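Local coordinates for calcium binding protein (Fasciola hepatica, PDB 5FWZ) that probably binds calcium ions as a whole protein, of which this chain is the dynein light chain-like domain, at residues V59-I64 with L91-P96; I64-Y69 with G86-L91. All blocks are in the same frame, centred on the assembly; numbering follows the deposited sequence. Where two conformers were deposited one is given.

Contact 1: residues V59-I64 with L91-P96. With HG (mercury (II) ion), chain B.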
loop_
_atom_site.group_PDB
_atom_site.type_symbol
_atom_site.label_atom_id
_atom_site.label_comp_id
_atom_site.label_asym_id
_atom_site.label_seq_id
_atom_site.Cartn_x
_atom_site.Cartn_y
_atom_site.Cartn_z
ATOM N N VAL A 59 -12.211 7.739 3.962
ATOM C CA VAL A 59 -12.075 6.543 3.131
ATOM C C VAL A 59 -10.802 5.767 3.508
ATOM O O VAL A 59 -9.689 6.319 3.455
ATOM C CB VAL A 59 -11.974 6.953 1.647
ATOM C CG1 VAL A 59 -11.905 5.724 0.751
ATOM C CG2 VAL A 59 -13.150 7.847 1.248
ATOM N N TRP A 60 -10.952 4.491 3.848
ATOM C CA TRP A 60 -9.787 3.647 4.169
ATOM C C TRP A 60 -9.196 2.922 2.957
ATOM O O TRP A 60 -9.910 2.553 2.023
ATOM C CB TRP A 60 -10.117 2.636 5.276
ATOM C CG TRP A 60 -10.296 3.309 6.580
ATOM C CD1 TRP A 60 -11.445 3.833 7.067
ATOM C CD2 TRP A 60 -9.286 3.590 7.541
ATOM N NE1 TRP A 60 -11.227 4.425 8.270
ATOM C CE2 TRP A 60 -9.911 4.280 8.602
ATOM C CE3 TRP A 60 -7.923 3.294 7.628
ATOM C CZ2 TRP A 60 -9.217 4.696 9.750
ATOM C CZ3 TRP A 60 -7.214 3.714 8.765
ATOM C CH2 TRP A 60 -7.866 4.410 9.811
ATOM N N GLN A 61 -7.881 2.739 2.999
ATOM C CA GLN A 61 -7.192 1.784 2.127
ATOM C C GLN A 61 -6.517 0.727 2.948
ATOM O O GLN A 61 -6.136 0.988 4.067
ATOM C CB GLN A 61 -6.174 2.432 1.206
ATOM C CG GLN A 61 -5.441 3.629 1.739
ATOM C CD GLN A 61 -6.142 4.942 1.449
ATOM O OE1 GLN A 61 -6.439 5.714 2.359
ATOM N NE2 GLN A 61 -6.388 5.216 0.174
ATOM N N CYS A 62 -6.428 -0.477 2.398
ATOM C CA CYS A 62 -5.891 -1.650 3.104
ATOM C C CYS A 62 -4.928 -2.355 2.193
ATOM O O CYS A 62 -5.321 -2.785 1.127
ATOM C CB CYS A 62 -6.978 -2.683 3.483
ATOM S SG CYS A 62 -6.263 -4.194 4.266
ATOM N N VAL A 63 -3.698 -2.538 2.625
ATOM C CA VAL A 63 -2.748 -3.331 1.867
ATOM C C VAL A 63 -2.280 -4.451 2.752
ATOM O O VAL A 63 -1.798 -4.193 3.851
ATOM C CB VAL A 63 -1.510 -2.495 1.437
ATOM C CG1 VAL A 63 -0.529 -3.339 0.599
ATOM C CG2 VAL A 63 -1.952 -1.249 0.699
ATOM N N ILE A 64 -2.401 -5.683 2.274
ATOM C CA ILE A 64 -1.840 -6.829 2.968
ATOM C C ILE A 64 -0.659 -7.293 2.154
ATOM O O ILE A 64 -0.724 -7.291 0.941
ATOM C CB ILE A 64 -2.852 -7.970 3.151
ATOM C CG1 ILE A 64 -4.064 -7.460 3.943
ATOM C CG2 ILE A 64 -2.200 -9.169 3.836
ATOM C CD1 ILE A 64 -5.268 -8.356 3.858
ATOM N N LEU A 91 -1.355 -2.916 6.237
ATOM C CA LEU A 91 -1.259 -1.465 6.230
ATOM C C LEU A 91 -2.668 -0.916 6.031
ATOM O O LEU A 91 -3.474 -1.451 5.271
ATOM C CB LEU A 91 -0.357 -0.980 5.114
ATOM C CG LEU A 91 0.984 -1.691 4.929
ATOM C CD1 LEU A 91 1.719 -1.070 3.755
ATOM C CD2 LEU A 91 1.864 -1.619 6.172
ATOM N N ALA A 92 -2.976 0.142 6.749
ATOM C CA ALA A 92 -4.242 0.765 6.574
ATOM C C ALA A 92 -4.134 2.222 6.983
ATOM O O ALA A 92 -3.528 2.556 8.020
ATOM C CB ALA A 92 -5.323 0.027 7.358
ATOM N N TRP A 93 -4.702 3.088 6.149
ATOM C CA TRP A 93 -4.759 4.500 6.442
ATOM C C TRP A 93 -5.950 5.161 5.753
ATOM O O TRP A 93 -6.519 4.638 4.790
ATOM C CB TRP A 93 -3.435 5.190 6.092
ATOM C CG TRP A 93 -3.102 5.231 4.634
ATOM C CD1 TRP A 93 -3.268 6.294 3.788
ATOM C CD2 TRP A 93 -2.563 4.167 3.837
ATOM N NE1 TRP A 93 -2.885 5.955 2.517
ATOM C CE2 TRP A 93 -2.439 4.663 2.513
ATOM C CE3 TRP A 93 -2.198 2.847 4.102
ATOM C CZ2 TRP A 93 -1.941 3.881 1.453
ATOM C CZ3 TRP A 93 -1.725 2.050 3.052
ATOM C CH2 TRP A 93 -1.588 2.576 1.743
ATOM N N ARG A 94 -6.342 6.298 6.302
ATOM C CA ARG A 94 -7.578 6.950 5.921
ATOM C C ARG A 94 -7.278 8.176 5.076
ATOM O O ARG A 94 -6.420 8.978 5.445
ATOM C CB ARG A 94 -8.348 7.357 7.165
ATOM C CG ARG A 94 -9.818 7.616 6.869
ATOM C CD ARG A 94 -10.270 8.954 7.397
ATOM N NE ARG A 94 -11.324 8.827 8.371
ATOM C CZ ARG A 94 -11.748 9.818 9.155
ATOM N NH1 ARG A 94 -11.201 11.026 9.116
ATOM N NH2 ARG A 94 -12.738 9.585 9.996
ATOM N N THR A 95 -7.962 8.269 3.934
ATOM C CA THR A 95 -7.915 9.416 3.021
ATOM C C THR A 95 -9.294 10.133 2.913
ATOM O O THR A 95 -10.343 9.489 3.141
ATOM C CB THR A 95 -7.509 8.948 1.613
ATOM O OG1 THR A 95 -8.246 7.788 1.255
ATOM C CG2 THR A 95 -6.052 8.591 1.568
ATOM N N PRO A 96 -9.297 11.437 2.509
ATOM C CA PRO A 96 -10.519 12.283 2.458
ATOM C C PRO A 96 -11.662 11.782 1.583
ATOM O O PRO A 96 -11.414 11.120 0.585
ATOM C CB PRO A 96 -10.017 13.632 1.896
ATOM C CG PRO A 96 -8.546 13.629 2.106
ATOM C CD PRO A 96 -8.116 12.191 2.031
HETATM HG HG HG B . -5.585 -3.616 6.461
#

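Contact 2: residues I64-Y69 with G86-L91. With HG (mercury (II) ion), chain B.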
loop_
_atom_site.group_PDB
_atom_site.type_symbol
_atom_site.label_atom_id
_atom_site.label_comp_id
_atom_site.label_asym_id
_atom_site.label_seq_id
_atom_site.Cartn_x
_atom_site.Cartn_y
_atom_site.Cartn_z
ATOM N N ILE A 64 -2.401 -5.683 2.274
ATOM C CA ILE A 64 -1.840 -6.829 2.968
ATOM C C ILE A 64 -0.659 -7.293 2.154
ATOM O O ILE A 64 -0.724 -7.291 0.941
ATOM C CB ILE A 64 -2.852 -7.970 3.151
ATOM C CG1 ILE A 64 -4.064 -7.460 3.943
ATOM C CG2 ILE A 64 -2.200 -9.169 3.836
ATOM C CD1 ILE A 64 -5.268 -8.356 3.858
ATOM N N LEU A 65 0.428 -7.670 2.809
ATOM C CA LEU A 65 1.617 -8.035 2.077
ATOM C C LEU A 65 2.494 -8.996 2.852
ATOM O O LEU A 65 2.357 -9.141 4.048
ATOM C CB LEU A 65 2.401 -6.765 1.669
ATOM C CG LEU A 65 3.160 -5.981 2.742
ATOM C CD1 LEU A 65 4.632 -6.344 2.747
ATOM C CD2 LEU A 65 3.052 -4.488 2.532
ATOM N N THR A 66 3.365 -9.676 2.128
ATOM C CA THR A 66 4.431 -10.472 2.711
ATOM C C THR A 66 5.724 -9.839 2.227
ATOM O O THR A 66 5.746 -9.133 1.229
ATOM C CB THR A 66 4.347 -11.946 2.269
ATOM O OG1 THR A 66 4.690 -12.069 0.884
ATOM C CG2 THR A 66 2.947 -12.481 2.481
ATOM N N GLY A 67 6.797 -10.078 2.936
ATOM C CA GLY A 67 8.063 -9.456 2.605
ATOM C C GLY A 67 8.189 -8.107 3.240
ATOM O O GLY A 67 7.532 -7.817 4.229
ATOM N N SER A 68 9.070 -7.302 2.673
ATOM C CA SER A 68 9.350 -5.945 3.153
ATOM C C SER A 68 8.551 -4.906 2.407
ATOM O O SER A 68 7.984 -5.202 1.380
ATOM C CB SER A 68 10.824 -5.668 2.974
ATOM O OG SER A 68 11.529 -6.706 3.618
ATOM N N TYR A 69 8.520 -3.690 2.925
ATOM C CA TYR A 69 7.811 -2.600 2.278
ATOM C C TYR A 69 8.374 -1.241 2.709
ATOM O O TYR A 69 8.922 -1.092 3.799
ATOM C CB TYR A 69 6.284 -2.688 2.570
ATOM C CG TYR A 69 5.937 -2.249 3.963
ATOM C CD1 TYR A 69 6.199 -3.075 5.054
ATOM C CD2 TYR A 69 5.441 -0.970 4.216
ATOM C CE1 TYR A 69 5.918 -2.664 6.348
ATOM C CE2 TYR A 69 5.178 -0.552 5.513
ATOM C CZ TYR A 69 5.426 -1.405 6.569
ATOM O OH TYR A 69 5.156 -1.025 7.857
ATOM N N GLY A 86 1.812 -12.951 12.069
ATOM C CA GLY A 86 2.429 -14.090 11.413
ATOM C C GLY A 86 3.204 -13.594 10.211
ATOM O O GLY A 86 3.999 -12.671 10.343
ATOM N N ARG A 87 2.935 -14.186 9.045
ATOM C CA ARG A 87 3.590 -13.820 7.769
ATOM C C ARG A 87 3.070 -12.561 7.101
ATOM O O ARG A 87 3.698 -12.076 6.176
ATOM C CB ARG A 87 3.404 -14.926 6.715
ATOM C CG ARG A 87 4.192 -16.192 6.957
ATOM C CD ARG A 87 3.940 -17.217 5.856
ATOM N NE ARG A 87 2.506 -17.551 5.688
ATOM C CZ ARG A 87 1.758 -17.298 4.609
ATOM N NH1 ARG A 87 2.256 -16.690 3.531
ATOM N NH2 ARG A 87 0.478 -17.673 4.600
ATOM N N HIS A 88 1.906 -12.080 7.515
ATOM C CA HIS A 88 1.242 -10.996 6.818
ATOM C C HIS A 88 1.433 -9.658 7.529
ATOM O O HIS A 88 1.220 -9.553 8.734
ATOM C CB HIS A 88 -0.238 -11.322 6.656
ATOM C CG HIS A 88 -0.483 -12.559 5.848
ATOM N ND1 HIS A 88 -0.947 -13.735 6.403
ATOM C CD2 HIS A 88 -0.290 -12.813 4.531
ATOM C CE1 HIS A 88 -1.054 -14.649 5.456
ATOM N NE2 HIS A 88 -0.654 -14.117 4.315
ATOM N N ILE A 89 1.875 -8.668 6.764
ATOM C CA ILE A 89 1.890 -7.294 7.177
ATOM C C ILE A 89 0.601 -6.656 6.667
ATOM O O ILE A 89 0.164 -6.898 5.549
ATOM C CB ILE A 89 3.145 -6.537 6.656
ATOM C CG1 ILE A 89 4.410 -7.076 7.351
ATOM C CG2 ILE A 89 2.989 -5.017 6.822
ATOM C CD1 ILE A 89 5.738 -6.578 6.779
ATOM N N CYS A 90 0.026 -5.804 7.486
ATOM C CA CYS A 90 -1.225 -5.146 7.178
ATOM C C CYS A 90 -1.044 -3.650 7.297
ATOM O O CYS A 90 -0.605 -3.170 8.334
ATOM C CB CYS A 90 -2.289 -5.601 8.159
ATOM S SG CYS A 90 -3.910 -4.970 7.743
ATOM N N LEU A 91 -1.355 -2.916 6.237
ATOM C CA LEU A 91 -1.259 -1.465 6.230
ATOM C C LEU A 91 -2.668 -0.916 6.031
ATOM O O LEU A 91 -3.474 -1.451 5.271
ATOM C CB LEU A 91 -0.357 -0.980 5.114
ATOM C CG LEU A 91 0.984 -1.691 4.929
ATOM C CD1 LEU A 91 1.719 -1.070 3.755
ATOM C CD2 LEU A 91 1.864 -1.619 6.172
HETATM HG HG HG B . -5.585 -3.616 6.461
#

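Contact 1: residues V59-I64 with L91-P96
In the antiparallel sheet of the dynein light chain-like domain, the outermost strand of this chain, 60-65, pairs with strand 88-94; the segments 60-64 and 91-94 run antiparallel at 169°, and Trp60 faces Arg94 as a non-hydrogen-bonded pair. Six backbone hydrogen bonds set the register, through the hydrogen-bonded pairs Gln61 with Trp93 and Val63 with Leu91 and, beyond the strand ends, Val59 with Thr95, where Thr95 N lies 2.6 Å from Val59 O. On the face turned to helix 41-56, Arg94 CB stands over the six-membered ring of Trp60, 3.7 Å from its centroid and 9° off the normal, a CH-pi contact. Trp60 chi1 of -70° sets CG beside its own backbone N, and the ring reaches across to the neighbouring strand, where the carbonyl carbon of Ala92 meets its edge. The guanidinium of Arg94 runs on to Tyr56, whose carbonyl O accepts a bond from NH2. Cys62, on the same face, binds the mercury(II) ion of the heavy-atom derivative through SG at 2.4 Å; Cys90 is the other ligand. On the opposite face Gln61 CG sits 3.5 Å from the centroid of the five-membered Trp93 ring, and Val63 CG2 meets Trp93 CH2 at 4.0 Å. Helix 41-56 covering one face while a second subunit packs on Gln61 and Trp93 of the other is consistent with the helix-and-sheet fold of dynein light chains.

Contact 2: residues I64-Y69 with G86-L91
The Tyr69 ring has Leu91 CD2 over one face, 3.9 Å from the centroid and 29° off the normal, a CH-pi contact in which the leucine and tyrosine side chains run antiparallel alongside each other. Ile89 CG2 approaches the same ring obliquely, 3.8 Å from Tyr69 CE1. The imidazole of His88 is likewise met obliquely, by the methyls Ile64 CG2 and Thr66 CG2. The contact lies where, in the dynein light chain-like sheet, the antiparallel pairing of strands 60-65 and 88-94 ends and a turn leads into strand 69-72. The pairing itself rests on Leu65 and Ile89, a hydrogen-bonded pair: Leu65 N donates to Ile89 O at 2.9 Å, and Ile89 N returns a bond to Leu65 O at 2.8 Å. Beyond it the 64-69 segment turns away through Gly67, which takes a positive-phi conformation that favours glycine, and comes back with Tyr69 over the sheet. Leu65, with CG held between its backbone N and carbonyl carbon (chi1 73°), packs against Ile89 and Leu91, CG meeting Ile89 CB at 4.0 Å and CD2 meeting Leu91 CD1. The polar ends are held from outside: Tyr69 OH by Gln82, His88 NE2 by Asp38, and Thr66 OG1 by the backbone N of Ser68 of the second subunit, whose strand also extends the sheet past Ile64 and Leu65. On the face that carries Ile64 and Cys90, opposite Leu65 and Ile89, Cys90 SG lies 2.5 Å from the mercury ion in the conformer given, one of two.

Overall arrangement
Contacts 1 and 2 are successive lengths of one antiparallel pairing between strands 60-65 and 88-94, with centres about 14 Å apart and Ile64 and Leu91 common to both. Along the chain the segments come as 59-64, 64-69, 86-91 and 91-96: contact 2 is formed by the inner residues, so contact 1 brackets it. They meet at the derivative's mercury ion, which bridges one cysteine from each, Cys62 SG and Cys90 SG lying 4.3 Å apart in the modelled conformer of Cys90. Within the chain, strand 60-65 is outermost in the sheet; a strand of the second subunit pairs with it, so both contacts lie beside the dimer interface and the sheet continues across it.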